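Side-chain contacts in calcium homeostasis modulator protein 5 (Homo sapiens, PDB 7D60), which assembles into undecameric, cone-shaped large-pore channels whose gating and ion conductance are probably regulated by membrane lipids: residues F97-L100 with G101-L105; S106-V109 with A110-M113; L63-G66 with F67-N71. All coordinates share one frame; numbering follows the deposited sequence.

Contact 1 of 3, residues F97-L100 with G101-L105; sequences FYVL and GQITL. With PA8 (1,2-dioctanoyl-sn-glycero-3-phosphate), chain N.
Tyr-98 and Gln-102, one helical turn apart on helix 95-106, meet beside a bound phosphatidic acid: the CE2 corner of the ring lies 3.2 Å from OE1 of the amide, with the ring and amide planes 55° apart. Gln-102 carries CG next to its backbone N and then runs extended (chi2 -172°), which takes the amide from the helix out to the lipid. There the two amide atoms divide: OE1 faces the tyrosine, while NE2 lies 3.1 Å from phosphate oxygen O2. Lower on the same side chain, CG passes 3.4 Å from ester carbonyl oxygen O6, and the opposite side of the Tyr-98 ring meets C7, the last modelled carbon of one acyl chain, 3.7 Å from CE1. The denser part of the contact lies around Val-99. Its carbonyl O takes two N-H groups, that of Ile-103 in the carbonyl plane and that of Gln-102 at 2.9 Å from well above it (63°), and the side chains of Val-99 and Ile-103 cross at a slant, CG1 to CD1 4.0 Å. This buried side is covered by Leu-268 and by helix 71-77. The other side is looser. Phe-97 leaves its ring exposed and contributes mainly its carbonyl O, which accepts a bond from Gly-101 N; the partly exposed Thr-104 folds its hydroxyl back, OG1 donating to Leu-100 O at 2.6 Å nearly along the C=O axis, in addition to a weak backbone bond to the same oxygen. At the cytoplasmic end of transmembrane helix S3 the chemistry is split: apolar packing is concentrated on the Val-99/Ile-103 side, while Tyr-98 offers the tail an aromatic contact and the buried Gln-102 places an amide N-H group near the phosphate, consistent with its observed role in lipid binding.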
loop_
_atom_site.group_PDB
_atom_site.type_symbol
_atom_site.label_atom_id
_atom_site.label_comp_id
_atom_site.label_asym_id
_atom_site.label_seq_id
_atom_site.Cartn_x
_atom_site.Cartn_y
_atom_site.Cartn_z
ATOM N N PHE A 97 46.978 23.179 -35.802
ATOM C CA PHE A 97 46.222 22.212 -36.584
ATOM C C PHE A 97 46.041 20.897 -35.845
ATOM O O PHE A 97 45.087 20.166 -36.125
ATOM C CB PHE A 97 46.909 21.973 -37.924
ATOM C CG PHE A 97 46.950 23.186 -38.794
ATOM C CD1 PHE A 97 45.824 23.592 -39.487
ATOM C CD2 PHE A 97 48.112 23.928 -38.912
ATOM C CE1 PHE A 97 45.855 24.715 -40.287
ATOM C CE2 PHE A 97 48.150 25.053 -39.712
ATOM C CZ PHE A 97 47.019 25.444 -40.400
ATOM N N TYR A 98 46.931 20.574 -34.910
ATOM C CA TYR A 98 46.750 19.357 -34.129
ATOM C C TYR A 98 45.619 19.514 -33.124
ATOM O O TYR A 98 44.884 18.557 -32.859
ATOM C CB TYR A 98 48.050 18.981 -33.421
ATOM C CG TYR A 98 47.932 17.752 -32.548
ATOM C CD1 TYR A 98 47.969 16.482 -33.100
ATOM C CD2 TYR A 98 47.785 17.864 -31.170
ATOM C CE1 TYR A 98 47.858 15.357 -32.308
ATOM C CE2 TYR A 98 47.669 16.749 -30.374
ATOM C CZ TYR A 98 47.708 15.500 -30.945
ATOM O OH TYR A 98 47.595 14.391 -30.141
ATOM N N VAL A 99 45.478 20.703 -32.538
ATOM C CA VAL A 99 44.380 20.932 -31.606
ATOM C C VAL A 99 43.064 21.029 -32.361
ATOM O O VAL A 99 42.064 20.428 -31.959
ATOM C CB VAL A 99 44.646 22.185 -30.753
ATOM C CG1 VAL A 99 43.526 22.395 -29.761
ATOM C CG2 VAL A 99 45.952 22.045 -30.017
ATOM N N LEU A 100 43.054 21.747 -33.488
ATOM C CA LEU A 100 41.860 21.879 -34.316
ATOM C C LEU A 100 41.416 20.554 -34.924
ATOM O O LEU A 100 40.226 20.386 -35.209
ATOM C CB LEU A 100 42.110 22.897 -35.425
ATOM C CG LEU A 100 40.911 23.502 -36.152
ATOM C CD1 LEU A 100 39.811 23.864 -35.175
ATOM C CD2 LEU A 100 41.347 24.712 -36.943
ATOM N N GLY A 101 42.339 19.612 -35.121
ATOM C CA GLY A 101 41.949 18.276 -35.522
ATOM C C GLY A 101 41.269 17.494 -34.419
ATOM O O GLY A 101 40.493 16.581 -34.695
ATOM N N GLN A 102 41.536 17.841 -33.161
ATOM C CA GLN A 102 40.918 17.126 -32.051
ATOM C C GLN A 102 39.483 17.573 -31.808
ATOM O O GLN A 102 38.648 16.761 -31.398
ATOM C CB GLN A 102 41.735 17.313 -30.779
ATOM C CG GLN A 102 43.050 16.592 -30.769
ATOM C CD GLN A 102 43.712 16.648 -29.417
ATOM O OE1 GLN A 102 44.700 17.354 -29.225
ATOM N NE2 GLN A 102 43.167 15.908 -28.460
ATOM N N ILE A 103 39.183 18.859 -32.012
ATOM C CA ILE A 103 37.802 19.322 -31.909
ATOM C C ILE A 103 36.961 18.733 -33.035
ATOM O O ILE A 103 35.825 18.292 -32.817
ATOM C CB ILE A 103 37.745 20.868 -31.888
ATOM C CG1 ILE A 103 38.226 21.435 -30.553
ATOM C CG2 ILE A 103 36.355 21.393 -32.145
ATOM C CD1 ILE A 103 39.610 21.951 -30.547
ATOM N N THR A 104 37.527 18.666 -34.242
ATOM C CA THR A 104 36.790 18.174 -35.400
ATOM C C THR A 104 36.509 16.680 -35.302
ATOM O O THR A 104 35.409 16.232 -35.641
ATOM C CB THR A 104 37.565 18.486 -36.674
ATOM O OG1 THR A 104 38.078 19.818 -36.604
ATOM C CG2 THR A 104 36.665 18.373 -37.877
ATOM N N LEU A 105 37.475 15.898 -34.828
ATOM C CA LEU A 105 37.275 14.457 -34.747
ATOM C C LEU A 105 36.385 14.062 -33.580
ATOM O O LEU A 105 35.702 13.039 -33.653
ATOM C CB LEU A 105 38.619 13.741 -34.643
ATOM C CG LEU A 105 39.440 13.660 -35.929
ATOM C CD1 LEU A 105 40.682 12.828 -35.710
ATOM C CD2 LEU A 105 38.621 13.103 -37.068
HETATM O O1 PA8 N . 42.865 13.603 -24.711
HETATM O O2 PA8 N . 44.349 13.653 -26.670
HETATM P P1 PA8 N . 43.478 12.770 -25.810
HETATM O O3 PA8 N . 44.324 11.677 -25.200
HETATM O O4 PA8 N . 42.281 12.093 -26.721
HETATM C C1 PA8 N . 42.620 11.185 -27.730
HETATM C C2 PA8 N . 42.394 11.864 -29.079
HETATM C C3 PA8 N . 43.743 12.273 -29.669
HETATM O O5 PA8 N . 43.847 11.806 -30.982
HETATM C C4 PA8 N . 43.685 12.798 -31.952
HETATM O O6 PA8 N . 42.719 13.472 -31.946
HETATM C C5 PA8 N . 44.731 13.023 -33.035
HETATM C C6 PA8 N . 44.170 13.871 -34.174
HETATM C C7 PA8 N . 45.245 14.677 -34.897
HETATM O O7 PA8 N . 41.741 10.992 -29.958
HETATM C C12 PA8 N . 40.506 11.435 -30.457
HETATM O O8 PA8 N . 39.994 12.418 -30.030
HETATM C C13 PA8 N . 39.813 10.638 -31.564
HETATM C C14 PA8 N . 38.289 10.672 -31.459
HETATM C C15 PA8 N . 37.619 9.554 -32.253
HETATM C C16 PA8 N . 37.467 9.873 -33.738
HETATM C C17 PA8 N . 36.115 9.415 -34.285
HETATM C C18 PA8 N . 35.985 9.620 -35.792
HETATM C C19 PA8 N . 34.831 8.827 -36.395
#

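Contact 2 of 3, residues S106-V109 with A110-M113; sequences SSLV and APVM
Val-109 and Met-113 are joined by a backbone hydrogen bond: Met-113 N donates to Val-109 O at 3.0 Å, fairly straight at 154° and tilted only slightly from the carbonyl plane. CG of Met-113, set beside its own backbone N (chi1 -71°), packs over the same oxygen at 3.3 Å, and the chain then bends at the sulfur. Carbonyl-to-carbon contacts replace such bonds one and two residues earlier. Pro-111 has no N-H to offer, and its CD lies 3.3 Å from Ser-107 O, where a regular helix would place a donor. At the next carbonyl, Leu-108 O faces methyl CG2 of Val-112, likewise at 3.3 Å, the methyl being the branch turned away from the valine's own carbonyl carbon. Apolar contact between side chains is slight: CD2 of Leu-108 comes to 4.4 Å from the ring carbon CG of Pro-111. Ser-107 looks backward along the chain, its hydroxyl bonded to the carbonyl of Ile-103 and weakly to that of Thr-104. Packing onward is shared between protein and lipid, with Val-109 and Met-113 both lying against Met-23 of helix 15-38, and Val-109 also touching a bound phosphatidic acid. Together these features describe a transmembrane helix interrupted near a proline: S3 runs as helix 95-106, loses its regular bonding at the carbonyls of Ser-107 and Leu-108, and continues as helix 109-120, with Pro-111 close to the break.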
loop_
_atom_site.group_PDB
_atom_site.type_symbol
_atom_site.label_atom_id
_atom_site.label_comp_id
_atom_site.label_asym_id
_atom_site.label_seq_id
_atom_site.Cartn_x
_atom_site.Cartn_y
_atom_site.Cartn_z
ATOM N N SER A 106 36.370 14.846 -32.507
ATOM C CA SER A 106 35.525 14.505 -31.371
ATOM C C SER A 106 34.064 14.840 -31.623
ATOM O O SER A 106 33.178 14.188 -31.060
ATOM C CB SER A 106 36.006 15.225 -30.117
ATOM O OG SER A 106 34.978 15.274 -29.148
ATOM N N SER A 107 33.789 15.843 -32.447
ATOM C CA SER A 107 32.423 16.227 -32.763
ATOM C C SER A 107 31.867 15.477 -33.963
ATOM O O SER A 107 30.721 15.721 -34.347
ATOM C CB SER A 107 32.344 17.734 -33.011
ATOM O OG SER A 107 33.041 18.087 -34.188
ATOM N N LEU A 108 32.647 14.576 -34.556
ATOM C CA LEU A 108 32.208 13.740 -35.664
ATOM C C LEU A 108 31.754 12.363 -35.208
ATOM O O LEU A 108 31.718 11.433 -36.011
ATOM C CB LEU A 108 33.326 13.593 -36.693
ATOM C CG LEU A 108 33.344 14.548 -37.878
ATOM C CD1 LEU A 108 34.467 14.173 -38.810
ATOM C CD2 LEU A 108 32.023 14.515 -38.599
ATOM N N VAL A 109 31.419 12.203 -33.936
ATOM C CA VAL A 109 31.016 10.910 -33.401
ATOM C C VAL A 109 29.505 10.743 -33.437
ATOM O O VAL A 109 28.999 9.724 -33.901
ATOM C CB VAL A 109 31.581 10.721 -31.975
ATOM C CG1 VAL A 109 31.047 9.458 -31.345
ATOM C CG2 VAL A 109 33.088 10.667 -32.021
ATOM N N ALA A 110 28.770 11.739 -32.973
ATOM C CA ALA A 110 27.312 11.731 -33.057
ATOM C C ALA A 110 26.741 11.876 -34.475
ATOM O O ALA A 110 25.643 11.362 -34.710
ATOM C CB ALA A 110 26.729 12.810 -32.139
ATOM N N PRO A 111 27.382 12.570 -35.438
ATOM C CA PRO A 111 26.931 12.406 -36.834
ATOM C C PRO A 111 27.074 10.999 -37.389
ATOM O O PRO A 111 26.178 10.539 -38.103
ATOM C CB PRO A 111 27.817 13.393 -37.597
ATOM C CG PRO A 111 28.027 14.454 -36.672
ATOM C CD PRO A 111 28.132 13.837 -35.314
ATOM N N VAL A 112 28.174 10.304 -37.098
ATOM C CA VAL A 112 28.376 8.962 -37.636
ATOM C C VAL A 112 27.446 7.964 -36.956
ATOM O O VAL A 112 26.939 7.038 -37.597
ATOM C CB VAL A 112 29.866 8.582 -37.513
ATOM C CG1 VAL A 112 30.118 7.132 -37.854
ATOM C CG2 VAL A 112 30.687 9.449 -38.430
ATOM N N MET A 113 27.148 8.166 -35.674
ATOM C CA MET A 113 26.184 7.309 -35.000
ATOM C C MET A 113 24.755 7.551 -35.467
ATOM O O MET A 113 23.903 6.684 -35.270
ATOM C CB MET A 113 26.267 7.502 -33.488
ATOM C CG MET A 113 27.528 6.935 -32.864
ATOM S SD MET A 113 27.390 6.577 -31.104
ATOM C CE MET A 113 26.266 7.860 -30.584
#

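Contact 3 of 3, residues L63-G66 with F67-N71; sequences LILG and FFLNN. With PA8 (1,2-dioctanoyl-sn-glycero-3-phosphate), chain M; PA8 (1,2-dioctanoyl-sn-glycero-3-phosphate), chain B.
The rings of Phe-67 and Phe-68 receive their neighbours obliquely. Around Phe-67 gather the carbonyl of Leu-63, 3.4 Å from ring atom CD2, with CA of Ile-64 and the carbonyl carbon of Gly-66; Leu-63 points the same way alongside it, CD1 to CE2 at 4.0 Å. Phe-68 has protein at one corner and lipid at another: CE2 lies 4.1 Å from methyl CG2 of Ile-64, while CD1 is 3.6 Å from bridging ester oxygen O7 of the chain B phosphatidic acid. These i to i+4 pairs lie at the cytoplasmic end of transmembrane helix S2, where helix 47-68 gives way to a turn. Ile-64 O accepts Phe-67 N at 3.1 Å from far above its carbonyl plane (65°), and Phe-68 N only weakly. One residue on, Leu-69 brings CG to 3.4 Å from Leu-65 O, and its CD2 meets acyl carbon C13 of the chain B lipid, whose tail continues past Leu-65 CD1. A second lipid, chain M, lies by Gly-66, with O6 3.4 Å from its CA. Phe-67 and Phe-68 also pack on Leu-195 of a neighbouring subunit.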
loop_
_atom_site.group_PDB
_atom_site.type_symbol
_atom_site.label_atom_id
_atom_site.label_comp_id
_atom_site.label_asym_id
_atom_site.label_seq_id
_atom_site.Cartn_x
_atom_site.Cartn_y
_atom_site.Cartn_z
ATOM N N LEU A 63 26.523 17.935 -35.749
ATOM C CA LEU A 63 27.920 18.330 -35.866
ATOM C C LEU A 63 28.144 19.732 -35.315
ATOM O O LEU A 63 29.161 19.996 -34.667
ATOM C CB LEU A 63 28.357 18.241 -37.326
ATOM C CG LEU A 63 29.642 18.939 -37.750
ATOM C CD1 LEU A 63 30.840 18.154 -37.280
ATOM C CD2 LEU A 63 29.677 19.105 -39.244
ATOM N N ILE A 64 27.196 20.636 -35.553
ATOM C CA ILE A 64 27.308 22.007 -35.069
ATOM C C ILE A 64 27.107 22.055 -33.560
ATOM O O ILE A 64 27.787 22.805 -32.850
ATOM C CB ILE A 64 26.311 22.893 -35.838
ATOM C CG1 ILE A 64 26.908 23.280 -37.184
ATOM C CG2 ILE A 64 25.908 24.138 -35.070
ATOM C CD1 ILE A 64 25.932 23.915 -38.098
ATOM N N LEU A 65 26.226 21.203 -33.039
ATOM C CA LEU A 65 26.028 21.077 -31.601
ATOM C C LEU A 65 27.252 20.520 -30.883
ATOM O O LEU A 65 27.393 20.724 -29.676
ATOM C CB LEU A 65 24.816 20.189 -31.334
ATOM C CG LEU A 65 24.166 20.212 -29.956
ATOM C CD1 LEU A 65 23.502 21.546 -29.713
ATOM C CD2 LEU A 65 23.167 19.082 -29.832
ATOM N N GLY A 66 28.145 19.832 -31.592
ATOM C CA GLY A 66 29.372 19.372 -30.972
ATOM C C GLY A 66 30.416 20.458 -30.841
ATOM O O GLY A 66 31.319 20.352 -30.011
ATOM N N PHE A 67 30.320 21.507 -31.657
ATOM C CA PHE A 67 31.221 22.644 -31.520
ATOM C C PHE A 67 30.807 23.575 -30.390
ATOM O O PHE A 67 31.663 24.249 -29.812
ATOM C CB PHE A 67 31.286 23.434 -32.822
ATOM C CG PHE A 67 31.965 22.710 -33.938
ATOM C CD1 PHE A 67 33.242 22.217 -33.783
ATOM C CD2 PHE A 67 31.332 22.539 -35.152
ATOM C CE1 PHE A 67 33.873 21.554 -34.816
ATOM C CE2 PHE A 67 31.958 21.880 -36.186
ATOM C CZ PHE A 67 33.228 21.387 -36.016
ATOM N N PHE A 68 29.514 23.641 -30.071
ATOM C CA PHE A 68 29.062 24.492 -28.976
ATOM C C PHE A 68 29.457 23.919 -27.624
ATOM O O PHE A 68 29.862 24.661 -26.726
ATOM C CB PHE A 68 27.547 24.675 -29.025
ATOM C CG PHE A 68 27.092 25.814 -29.882
ATOM C CD1 PHE A 68 27.326 27.121 -29.494
ATOM C CD2 PHE A 68 26.381 25.584 -31.044
ATOM C CE1 PHE A 68 26.894 28.176 -30.270
ATOM C CE2 PHE A 68 25.941 26.634 -31.823
ATOM C CZ PHE A 68 26.198 27.931 -31.433
ATOM N N LEU A 69 29.337 22.609 -27.453
ATOM C CA LEU A 69 29.549 21.976 -26.162
ATOM C C LEU A 69 30.992 21.562 -25.932
ATOM O O LEU A 69 31.287 20.934 -24.914
ATOM C CB LEU A 69 28.634 20.761 -26.019
ATOM C CG LEU A 69 27.150 20.990 -26.294
ATOM C CD1 LEU A 69 26.367 19.714 -26.102
ATOM C CD2 LEU A 69 26.614 22.071 -25.395
ATOM N N ASN A 70 31.894 21.895 -26.844
ATOM C CA ASN A 70 33.306 21.574 -26.693
ATOM C C ASN A 70 33.983 22.736 -25.985
ATOM O O ASN A 70 34.098 23.829 -26.547
ATOM C CB ASN A 70 33.947 21.308 -28.048
ATOM C CG ASN A 70 35.053 20.293 -27.973
ATOM O OD1 ASN A 70 35.429 19.855 -26.895
ATOM N ND2 ASN A 70 35.575 19.902 -29.121
ATOM N N ASN A 71 34.434 22.498 -24.752
ATOM C CA ASN A 71 35.004 23.571 -23.946
ATOM C C ASN A 71 36.364 24.013 -24.461
ATOM O O ASN A 71 36.742 25.172 -24.275
ATOM C CB ASN A 71 35.125 23.133 -22.492
ATOM C CG ASN A 71 33.795 23.104 -21.783
ATOM O OD1 ASN A 71 32.987 24.021 -21.917
ATOM N ND2 ASN A 71 33.558 22.049 -21.018
HETATM O O1 PA8 M . 34.307 18.992 -23.409
HETATM O O2 PA8 M . 36.531 18.733 -24.423
HETATM P P1 PA8 M . 35.245 18.020 -24.085
HETATM O O3 PA8 M . 35.550 16.869 -23.157
HETATM O O4 PA8 M . 34.555 17.432 -25.462
HETATM C C1 PA8 M . 33.589 16.426 -25.368
HETATM C C2 PA8 M . 32.203 17.057 -25.485
HETATM C C3 PA8 M . 31.655 16.862 -26.897
HETATM O O5 PA8 M . 30.539 16.016 -26.824
HETATM C C4 PA8 M . 29.426 16.429 -27.567
HETATM O O6 PA8 M . 29.459 17.443 -28.175
HETATM C C5 PA8 M . 28.160 15.577 -27.594
HETATM C C6 PA8 M . 27.027 16.229 -28.384
HETATM C C7 PA8 M . 25.774 15.357 -28.434
HETATM O O7 PA8 M . 31.344 16.437 -24.572
HETATM C C12 PA8 M . 30.895 17.271 -23.544
HETATM O O8 PA8 M . 31.674 17.788 -22.819
HETATM C C13 PA8 M . 29.399 17.508 -23.355
HETATM C C14 PA8 M . 29.019 17.639 -21.884
HETATM C C15 PA8 M . 27.631 18.246 -21.698
HETATM C C16 PA8 M . 26.542 17.411 -22.360
HETATM C C17 PA8 M . 25.142 17.896 -22.001
HETATM C C18 PA8 M . 24.628 17.293 -20.696
HETATM C C19 PA8 M . 23.151 17.605 -20.463
HETATM O O1 PA8 B . 28.546 29.624 -22.542
HETATM O O2 PA8 B . 30.961 29.802 -23.019
HETATM P P1 PA8 B . 29.634 29.303 -23.540
HETATM O O3 PA8 B . 29.708 27.807 -23.729
HETATM O O4 PA8 B . 29.305 30.017 -24.989
HETATM C C1 PA8 B . 28.605 29.288 -25.958
HETATM C C2 PA8 B . 27.136 29.203 -25.548
HETATM C C3 PA8 B . 26.409 30.469 -25.997
HETATM O O5 PA8 B . 25.881 30.261 -27.277
HETATM C C4 PA8 B . 24.483 30.255 -27.348
HETATM O O6 PA8 B . 23.836 30.497 -26.387
HETATM C C5 PA8 B . 23.785 29.934 -28.668
HETATM C C6 PA8 B . 22.346 29.468 -28.459
HETATM C C7 PA8 B . 21.629 29.131 -29.765
HETATM O O7 PA8 B . 26.542 28.082 -26.139
HETATM C C12 PA8 B . 26.437 26.952 -25.321
HETATM O O8 PA8 B . 27.015 26.895 -24.291
HETATM C C13 PA8 B . 25.575 25.768 -25.749
HETATM C C14 PA8 B . 24.232 26.174 -26.347
HETATM C C15 PA8 B . 23.468 24.966 -26.882
HETATM C C16 PA8 B . 22.192 25.371 -27.610
HETATM C C17 PA8 B . 21.370 24.177 -28.087
HETATM C C18 PA8 B . 21.017 23.218 -26.956
HETATM C C19 PA8 B . 19.823 22.331 -27.299
#

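Contact 3, on S2, lies beside both halves of S3. Toward contact 1, about 13 Å away between centres, methyl CG2 of Ile-103 packs on CD1 of Phe-67 at 3.6 Å. Toward contact 2, about 11 Å away, Ser-107 OG lies 3.6 Å from Phe-67 CE1, and Pro-111 CG meets Leu-63 CB at 3.9 Å. The Phe-67 ring therefore touches S3 both before and at its interruption. Contacts 1 and 2 adjoin in sequence, their centres about 14 Å apart, and are joined by the Ser-107 hydroxyl on the Ile-103 carbonyl. Lipid reaches all three: Tyr-98, Gln-102, Leu-105 and Val-109 line one phosphatidic acid pocket, while 63-71 supplies residues to two others.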